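SPbeta prophage-derived uncharacterized protein YomS (Bacillus subtilis, PDB 6I5O) is of unknown function but belongs to a prophage lytic cassette, in which a part in host cell lysis is possible, and assembles from five copies. Local coordinates at residues Phe91-Ala94 and Lys98-Phe101. Residues are numbered along the deposited sequence; the frame is centred on the assembly and turned at random. Where two conformers were deposited one is given.
Sequences FDIA and KVMF
Phe91 and Phe101 meet ring to ring in the buried core of a beta-sandwich, where the end of strand 87-92 faces the start of strand 98-107 across the interior. The two strands are consecutive in the chain but do not pair with each other: Phe91 is hydrogen-bonded through its backbone to Leu41 on one side of the core, Met100 to Tyr57 on the other, and side chains alone bridge the space between.

The aromatic pair is an offset edge-to-face stack. Phe101 presents the edge formed by CE2 and CZ to one face of Phe91, with the planes at 64° and the centroids 5.3 Å apart. The approach is off centre, over the CE1-CZ side of the Phe91 ring: Phe101 CE2 comes 3.6 Å from Phe91 CZ, and Phe101 CZ lies 3.7 Å from Phe91 CE1. CG of Phe101 stands anti to its carbonyl carbon (chi1 -71°), which carries the ring inward although its CB does not point straight at the facing strand. Phe56 meets both rings and Phe20 adds another edge-to-face partner to Phe101, so the pair belongs to an aromatic cluster.

The aliphatic pair packs beside the rings. Ile93 and Val99 cross at about a right angle and touch through one methyl each, Ile93 CG2 to Val99 CG1 at 3.9 Å, while their CA atoms stay 7.9 Å apart. Val99 also rests on Leu41 and Leu68, extending the apolar core.

Strand 87-92 ends at Asp92, where a neighbouring subunit packs, and the chain turns away at Ile93. The carbonyl oxygens of Asp92 and Ala94 accept hydrogen bonds from NZ of Lys73 and Lys15 of that neighbouring subunit, respectively. In one of the two conformers of Asp92 the carboxylate reaches forward along the chain, its OD1 placed for a weak, doubtful hydrogen bond of 3.3 Å from Ala94 N.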
loop_
_atom_site.group_PDB
_atom_site.type_symbol
_atom_site.label_atom_id
_atom_site.label_comp_id
_atom_site.label_asym_id
_atom_site.label_seq_id
_atom_site.Cartn_x
_atom_site.Cartn_y
_atom_site.Cartn_z
ATOM N N PHE A 91 11.120 -7.085 1.242
ATOM C CA PHE A 91 11.470 -6.118 2.304
ATOM C C PHE A 91 11.177 -4.715 1.843
ATOM O O PHE A 91 11.396 -4.366 0.691
ATOM C CB PHE A 91 12.955 -6.178 2.659
ATOM C CG PHE A 91 13.434 -7.525 3.100
ATOM C CD1 PHE A 91 13.829 -8.488 2.196
ATOM C CD2 PHE A 91 13.398 -7.854 4.450
ATOM C CE1 PHE A 91 14.232 -9.726 2.624
ATOM C CE2 PHE A 91 13.812 -9.099 4.885
ATOM C CZ PHE A 91 14.207 -10.028 3.965
ATOM N N ASP A 92 10.695 -3.910 2.780
ATOM C CA ASP A 92 10.571 -2.450 2.605
ATOM C C ASP A 92 11.841 -1.817 3.161
ATOM O O ASP A 92 12.098 -1.921 4.371
ATOM C CB ASP A 92 9.331 -1.909 3.293
ATOM C CG ASP A 92 9.213 -0.392 3.260
ATOM O OD1 ASP A 92 10.044 0.358 2.637
ATOM O OD2 ASP A 92 8.228 0.091 3.880
ATOM N N ILE A 93 12.650 -1.272 2.263
ATOM C CA ILE A 93 14.014 -0.822 2.622
ATOM C C ILE A 93 14.208 0.674 2.438
ATOM O O ILE A 93 15.329 1.157 2.621
ATOM C CB ILE A 93 15.052 -1.596 1.790
ATOM C CG1 ILE A 93 14.956 -1.272 0.283
ATOM C CG2 ILE A 93 15.006 -3.087 2.071
ATOM C CD1 ILE A 93 16.110 -1.736 -0.540
ATOM N N ALA A 94 13.170 1.429 2.124
ATOM C CA ALA A 94 13.343 2.802 1.663
ATOM C C ALA A 94 14.076 3.675 2.663
ATOM O O ALA A 94 14.778 4.598 2.237
ATOM C CB ALA A 94 12.024 3.434 1.315
ATOM N N LYS A 98 21.755 0.496 4.638
ATOM C CA LYS A 98 22.301 -0.742 4.033
ATOM C C LYS A 98 21.452 -1.919 4.459
ATOM O O LYS A 98 20.811 -1.889 5.507
ATOM C CB LYS A 98 23.714 -1.025 4.501
ATOM C CG LYS A 98 24.803 -0.307 3.730
ATOM C CD LYS A 98 26.157 -0.590 4.331
ATOM C CE LYS A 98 27.291 -0.305 3.376
ATOM N NZ LYS A 98 28.591 -0.627 4.002
ATOM N N VAL A 99 21.505 -2.958 3.626
ATOM C CA VAL A 99 20.960 -4.273 4.036
ATOM C C VAL A 99 22.035 -5.337 3.825
ATOM O O VAL A 99 22.912 -5.182 2.946
ATOM C CB VAL A 99 19.639 -4.593 3.302
ATOM C CG1 VAL A 99 18.521 -3.660 3.720
ATOM C CG2 VAL A 99 19.797 -4.584 1.819
ATOM N N MET A 100 21.920 -6.385 4.603
ATOM C CA MET A 100 22.892 -7.484 4.673
ATOM C C MET A 100 22.137 -8.777 4.944
ATOM O O MET A 100 21.186 -8.777 5.715
ATOM C CB MET A 100 23.900 -7.201 5.792
ATOM C CG MET A 100 24.739 -8.424 6.105
ATOM S SD MET A 100 25.627 -8.318 7.679
ATOM C CE MET A 100 26.739 -7.058 7.173
ATOM N N PHE A 101 22.555 -9.857 4.298
ATOM C CA PHE A 101 21.943 -11.200 4.472
ATOM C C PHE A 101 23.044 -12.143 4.890
ATOM O O PHE A 101 23.813 -12.568 3.994
ATOM C CB PHE A 101 21.272 -11.627 3.171
ATOM C CG PHE A 101 20.051 -10.801 2.952
ATOM C CD1 PHE A 101 20.128 -9.518 2.401
ATOM C CD2 PHE A 101 18.826 -11.209 3.482
ATOM C CE1 PHE A 101 19.031 -8.679 2.410
ATOM C CE2 PHE A 101 17.730 -10.384 3.447
ATOM C CZ PHE A 101 17.836 -9.125 2.933
#